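Local coordinates for mevalonate 3-kinase (PDB 4RKS), which transfers a phosphate from ATP to the 3-hydroxyl of (R)-mevalonate, giving (R)-3-phosphomevalonate in the alternative isoprenoid pathway of extremely acidophilic archaea, at residues Y202-N205 / V209-Q212; Q212-S217 / H258-G263; R47-T52 / F177-E182; S278-I283 / N289-T294. One frame throughout, in Å; residues are numbered along the deposited sequence.

Interaction 1 (Y202-N205 / V209-Q212); sequences YQRN and VIHQ. With MEV ((R)-mevalonate), chain C; SO4 (sulfate ion), chain D.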
loop_
_atom_site.group_PDB
_atom_site.type_symbol
_atom_site.label_atom_id
_atom_site.label_comp_id
_atom_site.label_asym_id
_atom_site.label_seq_id
_atom_site.Cartn_x
_atom_site.Cartn_y
_atom_site.Cartn_z
ATOM N N TYR A 202 12.503 7.525 13.879
ATOM C CA TYR A 202 12.778 8.743 13.114
ATOM C C TYR A 202 11.509 9.320 12.493
ATOM O O TYR A 202 10.685 8.577 11.956
ATOM C CB TYR A 202 13.787 8.482 12.000
ATOM C CG TYR A 202 15.106 7.920 12.462
ATOM C CD1 TYR A 202 16.096 8.749 12.981
ATOM C CD2 TYR A 202 15.373 6.569 12.360
ATOM C CE1 TYR A 202 17.309 8.241 13.388
ATOM C CE2 TYR A 202 16.584 6.050 12.769
ATOM C CZ TYR A 202 17.547 6.888 13.283
ATOM O OH TYR A 202 18.754 6.361 13.683
ATOM N N GLN A 203 11.357 10.641 12.566
ATOM C CA GLN A 203 10.225 11.313 11.937
ATOM C C GLN A 203 10.336 11.135 10.432
ATOM O O GLN A 203 11.411 11.319 9.862
ATOM C CB GLN A 203 10.185 12.797 12.310
ATOM N N ARG A 204 9.233 10.766 9.791
ATOM C CA ARG A 204 9.277 10.416 8.376
ATOM C C ARG A 204 9.020 11.606 7.457
ATOM O O ARG A 204 8.334 12.561 7.823
ATOM C CB ARG A 204 8.264 9.312 8.066
ATOM C CG ARG A 204 6.806 9.748 8.166
ATOM C CD ARG A 204 5.904 8.767 7.433
ATOM N NE ARG A 204 6.107 8.809 5.986
ATOM C CZ ARG A 204 5.728 7.852 5.140
ATOM N NH1 ARG A 204 5.137 6.754 5.596
ATOM N NH2 ARG A 204 5.950 7.993 3.834
ATOM N N ASN A 205 9.591 11.540 6.260
ATOM C CA ASN A 205 9.235 12.458 5.196
ATOM C C ASN A 205 7.852 12.105 4.686
ATOM O O ASN A 205 7.617 10.954 4.302
ATOM C CB ASN A 205 10.242 12.386 4.051
ATOM C CG ASN A 205 11.672 12.585 4.509
ATOM O OD1 ASN A 205 12.306 11.665 5.033
ATOM N ND2 ASN A 205 12.196 13.784 4.293
ATOM N N VAL A 209 6.030 15.001 -0.047
ATOM C CA VAL A 209 7.388 15.495 -0.240
ATOM C C VAL A 209 8.178 14.562 -1.151
ATOM O O VAL A 209 8.955 15.013 -1.993
ATOM C CB VAL A 209 8.129 15.639 1.100
ATOM C CG1 VAL A 209 9.542 16.153 0.880
ATOM C CG2 VAL A 209 7.354 16.560 2.031
ATOM N N ILE A 210 7.967 13.258 -0.979
ATOM C CA ILE A 210 8.619 12.261 -1.822
ATOM C C ILE A 210 8.200 12.463 -3.283
ATOM O O ILE A 210 9.043 12.662 -4.158
ATOM C CB ILE A 210 8.293 10.819 -1.356
ATOM C CG1 ILE A 210 8.919 10.550 0.022
ATOM C CG2 ILE A 210 8.787 9.806 -2.386
ATOM C CD1 ILE A 210 8.498 9.223 0.688
ATOM N N HIS A 211 6.896 12.426 -3.539
ATOM C CA HIS A 211 6.362 12.681 -4.874
ATOM C C HIS A 211 6.815 14.032 -5.444
ATOM O O HIS A 211 7.247 14.125 -6.595
ATOM C CB HIS A 211 4.828 12.611 -4.846
ATOM C CG HIS A 211 4.294 11.238 -4.586
ATOM N ND1 HIS A 211 4.856 10.106 -5.136
ATOM C CD2 HIS A 211 3.258 10.813 -3.824
ATOM C CE1 HIS A 211 4.185 9.043 -4.729
ATOM N NE2 HIS A 211 3.210 9.445 -3.931
ATOM N N GLN A 212 6.720 15.079 -4.639
ATOM C CA GLN A 212 7.079 16.418 -5.111
ATOM C C GLN A 212 8.568 16.524 -5.481
ATOM O O GLN A 212 8.922 17.123 -6.492
ATOM C CB GLN A 212 6.718 17.467 -4.050
ATOM C CG GLN A 212 6.925 18.914 -4.497
ATOM C CD GLN A 212 6.448 19.936 -3.470
ATOM O OE1 GLN A 212 6.201 19.605 -2.305
ATOM N NE2 GLN A 212 6.314 21.188 -3.902
HETATM C C8 MEV C . 3.507 5.125 -2.570
HETATM O O8 MEV C . 2.541 6.104 -2.904
HETATM C C2 MEV C . 4.762 5.842 -2.123
HETATM C C3 MEV C . 5.815 5.019 -1.400
HETATM O O7 MEV C . 5.278 4.243 -0.360
HETATM C C4 MEV C . 6.543 4.096 -2.363
HETATM C C5 MEV C . 5.815 2.789 -2.619
HETATM O O3 MEV C . 5.341 2.097 -1.668
HETATM O O4 MEV C . 5.660 2.400 -3.801
HETATM C C6 MEV C . 6.797 6.002 -0.804
HETATM S S SO4 D . 14.093 12.777 14.006
HETATM O O1 SO4 D . 15.499 13.040 13.709
HETATM O O2 SO4 D . 13.361 12.636 12.754
HETATM O O3 SO4 D . 13.974 11.550 14.792
HETATM O O4 SO4 D . 13.530 13.890 14.765
#
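Asn205 and Ile210 meet where an extended, irregular segment, 202-205, leads into helix 207-214, and the backbones come nearest at Asn205 and Val209, whose CA atoms lie 6.5 Å apart. The side chain that crosses is Ile210: CG1 stands anti to the carbonyl carbon (chi1 -67°), and the extended chain carries CD1 to 4.1 Å from Asn205 O. The guanidinium of Arg204 approaches the same methyl obliquely, with NH2 4.2 Å from Ile210 CD1.

The carbonyl of the next residue grips that guanidinium. Arg204 NE donates to Asn205 O over 3.1 Å, with an N-H...O angle of 163°; the oxygen lies in the guanidinium plane, whereas the donor sits 54° above the carbonyl plane. NH2 adds a weak second bond to the same oxygen. Beyond the contact, Ile210 CD1 lies 3.9 Å from C6 of mevalonate, and His211 turns its ring edge to the ligand, NE2 being 3.6 Å from O8 and hydrogen-bonded to Glu159.

The arrangement belongs to the active-site cleft of this GHMP kinase: Arg204 binds ATP, Ile210 and His211 line the mevalonate pocket, and the packing places these two sets of residues side by side.

Interaction 2 (Q212-S217 / H258-G263); sequences QNIVRS and HSILRG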
loop_
_atom_site.group_PDB
_atom_site.type_symbol
_atom_site.label_atom_id
_atom_site.label_comp_id
_atom_site.label_asym_id
_atom_site.label_seq_id
_atom_site.Cartn_x
_atom_site.Cartn_y
_atom_site.Cartn_z
ATOM N N GLN A 212 6.720 15.079 -4.639
ATOM C CA GLN A 212 7.079 16.418 -5.111
ATOM C C GLN A 212 8.568 16.524 -5.481
ATOM O O GLN A 212 8.922 17.123 -6.492
ATOM C CB GLN A 212 6.718 17.467 -4.050
ATOM C CG GLN A 212 6.925 18.914 -4.497
ATOM C CD GLN A 212 6.448 19.936 -3.470
ATOM O OE1 GLN A 212 6.201 19.605 -2.305
ATOM N NE2 GLN A 212 6.314 21.188 -3.902
ATOM N N ASN A 213 9.449 15.926 -4.693
ATOM C CA ASN A 213 10.881 16.120 -4.962
ATOM C C ASN A 213 11.497 15.135 -5.959
ATOM O O ASN A 213 12.383 15.512 -6.724
ATOM C CB ASN A 213 11.663 16.078 -3.656
ATOM C CG ASN A 213 11.486 17.336 -2.845
ATOM O OD1 ASN A 213 12.345 18.218 -2.843
ATOM N ND2 ASN A 213 10.357 17.441 -2.173
ATOM N N ILE A 214 11.030 13.885 -5.972
ATOM C CA ILE A 214 11.656 12.881 -6.823
ATOM C C ILE A 214 11.637 13.279 -8.300
ATOM O O ILE A 214 12.573 12.983 -9.037
ATOM C CB ILE A 214 11.002 11.486 -6.676
ATOM C CG1 ILE A 214 12.000 10.418 -7.121
ATOM C CG2 ILE A 214 9.665 11.385 -7.480
ATOM C CD1 ILE A 214 11.417 9.039 -7.256
ATOM N N VAL A 215 10.596 13.981 -8.727
ATOM C CA VAL A 215 10.473 14.356 -10.132
ATOM C C VAL A 215 11.479 15.461 -10.501
ATOM O O VAL A 215 11.715 15.744 -11.675
ATOM C CB VAL A 215 9.022 14.806 -10.459
ATOM C CG1 VAL A 215 8.824 14.961 -11.960
ATOM C CG2 VAL A 215 8.017 13.779 -9.918
ATOM N N ARG A 216 12.097 16.075 -9.503
ATOM C CA ARG A 216 13.091 17.109 -9.804
ATOM C C ARG A 216 14.434 16.530 -10.274
ATOM O O ARG A 216 15.249 17.241 -10.877
ATOM C CB ARG A 216 13.301 18.003 -8.584
ATOM C CG ARG A 216 12.099 18.871 -8.269
ATOM C CD ARG A 216 12.214 19.522 -6.912
ATOM N NE ARG A 216 11.058 20.373 -6.666
ATOM C CZ ARG A 216 10.746 20.884 -5.485
ATOM N NH1 ARG A 216 11.502 20.628 -4.428
ATOM N NH2 ARG A 216 9.675 21.651 -5.365
ATOM N N SER A 217 14.654 15.244 -10.004
ATOM C CA SER A 217 15.921 14.580 -10.329
ATOM C C SER A 217 16.156 14.368 -11.832
ATOM O O SER A 217 15.253 13.985 -12.573
ATOM C CB SER A 217 15.999 13.228 -9.609
ATOM O OG SER A 217 17.174 12.527 -9.972
ATOM N N HIS A 258 16.133 4.985 -3.387
ATOM C CA HIS A 258 16.573 5.857 -2.307
ATOM C C HIS A 258 17.891 6.569 -2.612
ATOM O O HIS A 258 18.209 7.582 -1.989
ATOM C CB HIS A 258 16.624 5.066 -1.008
ATOM C CG HIS A 258 15.259 4.772 -0.468
ATOM N ND1 HIS A 258 14.446 5.755 0.048
ATOM C CD2 HIS A 258 14.541 3.624 -0.416
ATOM C CE1 HIS A 258 13.296 5.223 0.421
ATOM N NE2 HIS A 258 13.327 3.931 0.153
ATOM N N SER A 259 18.625 6.083 -3.607
ATOM C CA SER A 259 19.765 6.850 -4.122
ATOM C C SER A 259 19.273 8.082 -4.898
ATOM O O SER A 259 19.861 9.161 -4.812
ATOM C CB SER A 259 20.653 5.973 -5.006
ATOM O OG SER A 259 21.748 6.708 -5.515
ATOM N N ILE A 260 18.179 7.932 -5.640
ATOM C CA ILE A 260 17.615 9.077 -6.361
ATOM C C ILE A 260 17.049 10.125 -5.390
ATOM O O ILE A 260 17.323 11.313 -5.533
ATOM C CB ILE A 260 16.527 8.639 -7.360
ATOM C CG1 ILE A 260 17.154 7.770 -8.446
ATOM C CG2 ILE A 260 15.842 9.853 -7.978
ATOM C CD1 ILE A 260 16.172 7.184 -9.416
ATOM N N LEU A 261 16.301 9.683 -4.386
ATOM C CA LEU A 261 15.751 10.596 -3.385
ATOM C C LEU A 261 16.833 11.387 -2.632
ATOM O O LEU A 261 16.703 12.597 -2.460
ATOM C CB LEU A 261 14.868 9.831 -2.391
ATOM C CG LEU A 261 13.511 9.399 -2.961
ATOM C CD1 LEU A 261 12.695 8.582 -1.960
ATOM C CD2 LEU A 261 12.712 10.596 -3.434
ATOM N N ARG A 262 17.894 10.712 -2.191
ATOM C CA ARG A 262 18.970 11.377 -1.451
ATOM C C ARG A 262 19.585 12.514 -2.259
ATOM O O ARG A 262 19.931 13.553 -1.708
ATOM C CB ARG A 262 20.063 10.375 -1.041
ATOM C CG ARG A 262 19.695 9.517 0.178
ATOM C CD ARG A 262 20.895 8.705 0.703
ATOM N NE ARG A 262 21.475 7.841 -0.328
ATOM C CZ ARG A 262 21.121 6.575 -0.539
ATOM N NH1 ARG A 262 20.178 6.005 0.209
ATOM N NH2 ARG A 262 21.707 5.881 -1.504
ATOM N N GLY A 263 19.700 12.319 -3.569
ATOM C CA GLY A 263 20.182 13.356 -4.458
ATOM C C GLY A 263 19.233 14.533 -4.631
ATOM O O GLY A 263 19.606 15.536 -5.229
HETATM O O HOH W 1 18.446 12.355 -7.782
#
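Ile214 packs against Ile260 and Leu261 where the end of helix 207-214 meets the end of helix 243-262, a helix-to-helix contact inside the C-terminal domain. The backbones come closest at Ile214 and Leu261, with 5.8 Å between their CA atoms. Ile214 CG1 does most of the touching. It lies 3.8 Å from Leu261 CD2 and 4.0 Å from Ile260 CG2; each pair of side chains crosses obliquely, and CG1 meets the two residues from directions about a right angle apart. With chi1 at -158°, CG1 swings roughly anti to the backbone N, and CG2 is left between N and the carbonyl carbon. On the other side of the contact Ile260 CG2 also serves Ser217, whose OG approaches to 3.6 Å.

The next shell is backbone. A type I turn from Ile214 to Ser217, closed by Ser217 N to Ile214 O, brings Ser217 round toward the helix that carries Ile260. Its hydroxyl also accepts from the backbone N of Leu219, two residues on, which makes an ST turn just before helix 220-238. That helix adds cover of its own, Tyr220 touching Ile214 and Arg223 touching Ile260. Leu261 is the member nearest the active site, the nearest atoms of its side chain and the bound mevalonate being about 7 Å apart.

Polar linkage is by solvent. One water donates to Ile260 O at 2.7 Å and lies 2.5 Å from Ser217 OG, bridging the serine hydroxyl to a main-chain carbonyl of the facing helix.

Interaction 3 (R47-T52 / F177-E182); sequences RTPLHT and FHAYTE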
loop_
_atom_site.group_PDB
_atom_site.type_symbol
_atom_site.label_atom_id
_atom_site.label_comp_id
_atom_site.label_asym_id
_atom_site.label_seq_id
_atom_site.Cartn_x
_atom_site.Cartn_y
_atom_site.Cartn_z
ATOM N N ARG A 47 -4.446 12.064 -8.822
ATOM C CA ARG A 47 -3.312 11.349 -8.236
ATOM C C ARG A 47 -2.884 10.113 -9.018
ATOM O O ARG A 47 -2.402 9.148 -8.430
ATOM C CB ARG A 47 -3.617 10.973 -6.783
ATOM C CG ARG A 47 -4.063 12.151 -5.919
ATOM C CD ARG A 47 -3.739 11.894 -4.459
ATOM N NE ARG A 47 -2.298 11.958 -4.234
ATOM C CZ ARG A 47 -1.718 11.964 -3.037
ATOM N NH1 ARG A 47 -2.451 11.899 -1.932
ATOM N NH2 ARG A 47 -0.400 12.032 -2.944
ATOM N N THR A 48 -3.020 10.157 -10.341
ATOM C CA THR A 48 -2.500 9.087 -11.198
ATOM C C THR A 48 -0.971 8.930 -11.071
ATOM O O THR A 48 -0.240 9.908 -11.173
ATOM C CB THR A 48 -2.865 9.348 -12.672
ATOM O OG1 THR A 48 -4.275 9.564 -12.769
ATOM C CG2 THR A 48 -2.473 8.167 -13.570
ATOM N N PRO A 49 -0.488 7.695 -10.834
ATOM C CA PRO A 49 0.958 7.420 -10.762
ATOM C C PRO A 49 1.690 7.810 -12.054
ATOM O O PRO A 49 1.218 7.460 -13.133
ATOM C CB PRO A 49 1.018 5.901 -10.561
ATOM C CG PRO A 49 -0.291 5.547 -9.953
ATOM C CD PRO A 49 -1.292 6.487 -10.566
ATOM N N LEU A 50 2.817 8.507 -11.948
ATOM C CA LEU A 50 3.550 8.916 -13.149
ATOM C C LEU A 50 4.176 7.739 -13.882
ATOM O O LEU A 50 4.466 7.825 -15.074
ATOM C CB LEU A 50 4.633 9.931 -12.797
ATOM C CG LEU A 50 4.159 11.378 -12.716
ATOM C CD1 LEU A 50 5.315 12.300 -12.385
ATOM C CD2 LEU A 50 3.484 11.800 -14.018
ATOM N N HIS A 51 4.393 6.633 -13.175
ATOM C CA HIS A 51 5.053 5.496 -13.796
ATOM C C HIS A 51 4.608 4.173 -13.183
ATOM O O HIS A 51 3.873 4.154 -12.192
ATOM C CB HIS A 51 6.577 5.649 -13.696
ATOM C CG HIS A 51 7.124 5.512 -12.304
ATOM N ND1 HIS A 51 7.280 4.291 -11.679
ATOM C CD2 HIS A 51 7.588 6.442 -11.430
ATOM C CE1 HIS A 51 7.807 4.473 -10.479
ATOM N NE2 HIS A 51 7.998 5.769 -10.300
ATOM N N THR A 52 5.051 3.072 -13.781
ATOM C CA THR A 52 4.647 1.728 -13.339
ATOM C C THR A 52 5.251 1.353 -11.976
ATOM O O THR A 52 6.411 1.644 -11.714
ATOM C CB THR A 52 5.048 0.675 -14.390
ATOM O OG1 THR A 52 4.317 0.918 -15.599
ATOM C CG2 THR A 52 4.772 -0.747 -13.905
ATOM N N PHE A 177 -1.132 8.788 -17.551
ATOM C CA PHE A 177 -2.471 9.208 -17.967
ATOM C C PHE A 177 -3.501 8.148 -17.627
ATOM O O PHE A 177 -4.586 8.453 -17.146
ATOM C CB PHE A 177 -2.515 9.488 -19.472
ATOM C CG PHE A 177 -1.474 10.459 -19.941
ATOM C CD1 PHE A 177 -1.658 11.827 -19.774
ATOM C CD2 PHE A 177 -0.313 10.008 -20.554
ATOM C CE1 PHE A 177 -0.702 12.726 -20.202
ATOM C CE2 PHE A 177 0.654 10.904 -20.988
ATOM C CZ PHE A 177 0.458 12.266 -20.813
ATOM N N HIS A 178 -3.148 6.898 -17.909
ATOM C CA HIS A 178 -3.992 5.756 -17.620
ATOM C C HIS A 178 -3.213 4.744 -16.801
ATOM O O HIS A 178 -2.064 4.444 -17.113
ATOM C CB HIS A 178 -4.505 5.131 -18.917
ATOM C CG HIS A 178 -5.299 6.085 -19.758
ATOM N ND1 HIS A 178 -4.763 6.750 -20.841
ATOM C CD2 HIS A 178 -6.580 6.513 -19.652
ATOM C CE1 HIS A 178 -5.684 7.532 -21.376
ATOM N NE2 HIS A 178 -6.796 7.408 -20.672
ATOM N N ALA A 179 -3.841 4.231 -15.747
ATOM C CA ALA A 179 -3.202 3.246 -14.875
ATOM C C ALA A 179 -4.106 2.032 -14.695
ATOM O O ALA A 179 -5.350 2.143 -14.645
ATOM C CB ALA A 179 -2.846 3.861 -13.523
ATOM N N TYR A 180 -3.481 0.865 -14.598
ATOM C CA TYR A 180 -4.228 -0.376 -14.502
ATOM C C TYR A 180 -3.517 -1.407 -13.605
ATOM O O TYR A 180 -2.361 -1.755 -13.840
ATOM C CB TYR A 180 -4.463 -0.941 -15.914
ATOM C CG TYR A 180 -5.326 -2.183 -15.934
ATOM C CD1 TYR A 180 -4.761 -3.449 -15.805
ATOM C CD2 TYR A 180 -6.711 -2.089 -16.061
ATOM C CE1 TYR A 180 -5.552 -4.593 -15.807
ATOM C CE2 TYR A 180 -7.511 -3.227 -16.070
ATOM C CZ TYR A 180 -6.928 -4.474 -15.941
ATOM O OH TYR A 180 -7.715 -5.605 -15.949
ATOM N N THR A 181 -4.218 -1.894 -12.576
ATOM C CA THR A 181 -3.621 -2.814 -11.598
ATOM C C THR A 181 -3.982 -4.266 -11.929
ATOM O O THR A 181 -5.145 -4.601 -12.126
ATOM C CB THR A 181 -4.060 -2.498 -10.161
ATOM O OG1 THR A 181 -3.570 -1.208 -9.777
ATOM C CG2 THR A 181 -3.526 -3.559 -9.177
ATOM N N GLU A 182 -2.966 -5.113 -11.978
ATOM C CA GLU A 182 -3.123 -6.517 -12.333
ATOM C C GLU A 182 -2.626 -7.415 -11.189
ATOM O O GLU A 182 -1.559 -7.164 -10.624
ATOM C CB GLU A 182 -2.342 -6.809 -13.634
ATOM C CG GLU A 182 -2.095 -8.281 -13.930
ATOM C CD GLU A 182 -1.219 -8.529 -15.170
ATOM O OE1 GLU A 182 -0.495 -7.610 -15.632
ATOM O OE2 GLU A 182 -1.253 -9.672 -15.672
#
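Thr48 reaches Phe177 and Ala179 with its methyl: chi1 of -53° sets CG2 on the far side of CB from the backbone N and keeps OG1 beside that N. From there CG2 lies 4.2 Å from Phe177 O and 4.3 Å from Ala179 CB. Pro49 follows with its ring, where CD comes within 4.2 Å of the same Ala179 CB. One small methyl on the strand thus meets two consecutive residues of the loop. The Phe177 side chain turns away, and its backbone makes the approach.

Segment 47-52 leads into strand 53-59, while Phe177 lies in the turn of the hairpin formed by strands 169-174 and 179-185. At the far end His51 ND1 donates to Thr52 O over 2.8 Å, from 48° above the carbonyl plane. Arg47 forms salt bridges with Glu159, a substrate-binding residue, and Asp208.

The contact between the segments is light and mostly apolar, with one methyl-to-carbonyl approach. Its separations, all above 4 Å, and the 128 Å² buried point to van der Waals packing without directional restraint. The loop's hydrogen bonds go to partners outside segment 177-182, such as Ser174 OG for Pro49 O and Ala42 for the Thr48 backbone, while buried Pro49 packs on Leu38 of the mevalonate site.

Interaction 4 (S278-I283 / N289-T294); sequences SYLKLI and NAYIVT. With MEV ((R)-mevalonate), chain C.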
loop_
_atom_site.group_PDB
_atom_site.type_symbol
_atom_site.label_atom_id
_atom_site.label_comp_id
_atom_site.label_asym_id
_atom_site.label_seq_id
_atom_site.Cartn_x
_atom_site.Cartn_y
_atom_site.Cartn_z
ATOM N N SER A 278 23.289 -3.108 7.141
ATOM C CA SER A 278 24.639 -3.658 7.078
ATOM C C SER A 278 24.711 -5.040 7.738
ATOM O O SER A 278 25.388 -5.937 7.238
ATOM C CB SER A 278 25.644 -2.709 7.741
ATOM O OG SER A 278 25.650 -1.444 7.100
ATOM N N TYR A 279 24.024 -5.205 8.860
ATOM C CA TYR A 279 23.982 -6.501 9.532
ATOM C C TYR A 279 23.266 -7.522 8.652
ATOM O O TYR A 279 23.681 -8.683 8.581
ATOM C CB TYR A 279 23.291 -6.386 10.893
ATOM C CG TYR A 279 22.954 -7.716 11.551
ATOM C CD1 TYR A 279 23.947 -8.510 12.130
ATOM C CD2 TYR A 279 21.639 -8.167 11.614
ATOM C CE1 TYR A 279 23.632 -9.726 12.741
ATOM C CE2 TYR A 279 21.315 -9.373 12.220
ATOM C CZ TYR A 279 22.311 -10.150 12.782
ATOM O OH TYR A 279 21.977 -11.350 13.378
ATOM N N LEU A 280 22.197 -7.078 7.982
ATOM C CA LEU A 280 21.433 -7.939 7.076
ATOM C C LEU A 280 22.342 -8.518 5.993
ATOM O O LEU A 280 22.223 -9.687 5.631
ATOM C CB LEU A 280 20.255 -7.160 6.440
ATOM C CG LEU A 280 19.129 -6.761 7.404
ATOM C CD1 LEU A 280 17.994 -6.002 6.693
ATOM C CD2 LEU A 280 18.592 -7.976 8.121
ATOM N N LYS A 281 23.253 -7.693 5.491
ATOM C CA LYS A 281 24.249 -8.130 4.519
ATOM C C LYS A 281 25.142 -9.250 5.072
ATOM O O LYS A 281 25.595 -10.123 4.336
ATOM C CB LYS A 281 25.105 -6.938 4.090
ATOM C CG LYS A 281 25.922 -7.141 2.834
ATOM C CD LYS A 281 26.584 -5.825 2.424
ATOM C CE LYS A 281 27.056 -5.842 0.977
ATOM N NZ LYS A 281 28.233 -6.730 0.774
ATOM N N LEU A 282 25.388 -9.213 6.377
ATOM C CA LEU A 282 26.229 -10.208 7.034
ATOM C C LEU A 282 25.535 -11.564 7.132
ATOM O O LEU A 282 26.080 -12.577 6.707
ATOM C CB LEU A 282 26.628 -9.725 8.429
ATOM C CG LEU A 282 27.378 -10.727 9.315
ATOM C CD1 LEU A 282 28.728 -11.089 8.710
ATOM C CD2 LEU A 282 27.542 -10.185 10.733
ATOM N N ILE A 283 24.325 -11.582 7.680
ATOM C CA ILE A 283 23.620 -12.846 7.861
ATOM C C ILE A 283 23.075 -13.414 6.558
ATOM O O ILE A 283 22.665 -14.577 6.522
ATOM C CB ILE A 283 22.469 -12.713 8.866
ATOM C CG1 ILE A 283 21.559 -11.543 8.508
ATOM C CG2 ILE A 283 23.025 -12.504 10.251
ATOM C CD1 ILE A 283 20.442 -11.320 9.524
ATOM N N ASN A 289 17.944 -13.561 2.936
ATOM C CA ASN A 289 17.000 -12.488 3.199
ATOM C C ASN A 289 17.128 -11.447 2.108
ATOM O O ASN A 289 18.091 -11.462 1.337
ATOM C CB ASN A 289 17.223 -11.848 4.568
ATOM C CG ASN A 289 18.443 -10.947 4.604
ATOM O OD1 ASN A 289 18.431 -9.830 4.076
ATOM N ND2 ASN A 289 19.509 -11.432 5.229
ATOM N N ALA A 290 16.144 -10.553 2.059
ATOM C CA ALA A 290 16.167 -9.363 1.209
ATOM C C ALA A 290 15.336 -8.305 1.911
ATOM O O ALA A 290 14.331 -8.642 2.553
ATOM C CB ALA A 290 15.612 -9.660 -0.175
ATOM N N TYR A 291 15.727 -7.037 1.803
ATOM C CA TYR A 291 14.982 -5.984 2.495
ATOM C C TYR A 291 14.381 -4.953 1.540
ATOM O O TYR A 291 14.847 -4.790 0.425
ATOM C CB TYR A 291 15.876 -5.259 3.508
ATOM C CG TYR A 291 16.800 -4.255 2.870
ATOM C CD1 TYR A 291 18.055 -4.638 2.409
ATOM C CD2 TYR A 291 16.426 -2.926 2.727
ATOM C CE1 TYR A 291 18.899 -3.731 1.819
ATOM C CE2 TYR A 291 17.266 -2.012 2.136
ATOM C CZ TYR A 291 18.498 -2.418 1.682
ATOM O OH TYR A 291 19.338 -1.506 1.097
ATOM N N ILE A 292 13.361 -4.249 2.029
ATOM C CA ILE A 292 12.689 -3.152 1.325
ATOM C C ILE A 292 12.562 -1.945 2.266
ATOM O O ILE A 292 12.298 -2.119 3.453
ATOM C CB ILE A 292 11.276 -3.572 0.839
ATOM C CG1 ILE A 292 11.361 -4.680 -0.212
ATOM C CG2 ILE A 292 10.475 -2.364 0.292
ATOM C CD1 ILE A 292 10.031 -5.357 -0.473
ATOM N N VAL A 293 12.758 -0.734 1.744
ATOM C CA VAL A 293 12.409 0.490 2.466
ATOM C C VAL A 293 11.496 1.318 1.567
ATOM O O VAL A 293 11.864 1.598 0.432
ATOM C CB VAL A 293 13.662 1.328 2.843
ATOM C CG1 VAL A 293 13.261 2.611 3.562
ATOM C CG2 VAL A 293 14.652 0.494 3.678
ATOM N N THR A 294 10.314 1.699 2.049
ATOM C CA THR A 294 9.415 2.510 1.221
ATOM C C THR A 294 9.572 3.990 1.593
ATOM O O THR A 294 10.636 4.550 1.396
ATOM C CB THR A 294 7.930 2.049 1.349
ATOM O OG1 THR A 294 7.487 2.154 2.713
ATOM C CG2 THR A 294 7.794 0.597 0.902
HETATM C C8 MEV C . 3.507 5.125 -2.570
HETATM O O8 MEV C . 2.541 6.104 -2.904
HETATM C C2 MEV C . 4.762 5.842 -2.123
HETATM C C3 MEV C . 5.815 5.019 -1.400
HETATM O O7 MEV C . 5.278 4.243 -0.360
HETATM C C4 MEV C . 6.543 4.096 -2.363
HETATM C C5 MEV C . 5.815 2.789 -2.619
HETATM O O3 MEV C . 5.341 2.097 -1.668
HETATM O O4 MEV C . 5.660 2.400 -3.801
HETATM C C6 MEV C . 6.797 6.002 -0.804
HETATM O O HOH W 2 19.802 -13.600 6.543
#
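Asn289 points its amide at the last turn of helix 271-283, its ND2 and Leu280 O 3.3 Å apart in a nearly straight hydrogen bond of 174°. The acceptor lies in the amide plane, whereas the donor is tilted 29° from the plane of the carbonyl. The second N-H of the amide goes to a water 2.6 Å from ND2, and that water in turn donates weakly to Ile283 O. Ile283 also meets the amide directly: its side chain crosses that of Asn289 at about a right angle, with CG1 3.9 Å from ND2. A chi1 of 75° places the Asn289 amide between backbone N and carbonyl carbon, turned to the helix.

Two residues further along the strand, Leu280 CD1 reaches Tyr291 CB at 3.9 Å, the methyl lying oblique to the ring, so the tyrosine is touched at the base of its side chain. Helix 278-283 and strand 289-292 run nearly antiparallel, their axes 8.7 Å apart at closest, and Leu280 is also covered by Val301 of the adjacent strand 298-304. Beyond the strand the chain reaches the substrate pocket, where Thr294 CB is 3.8 Å from O7 of mevalonate.

Both N-H groups of this buried amide have partners, and OD1 accepts from Arg284, which should hold its rotation. The nearby arginine would probably polarise it, strengthening ND2 as a donor to the helix end, while the side chains of Leu280 and Tyr291 add apolar packing.

Interactions 2 and 4 are buried contacts of the C-terminal domain, while 1 and 3 are only partly buried. Interactions 1 and 2 share helix 207-214 and Gln212, and touch through Ile210 and Leu261. Interaction 2 also joins 4 by a probable hydrogen bond from His258 NE2 to Val293 O. Interaction 3, in the N-terminal domain, touches interactions 1 and 2 (Arg47 on His211, Leu50 on Val215) but not interaction 4. Interactions 1 and 4 both reach mevalonate, though not each other. Of the four, only interaction 4 has a direct hydrogen bond between its segments; interaction 2 uses a water bridge, and 1 and 3 rely on van der Waals packing.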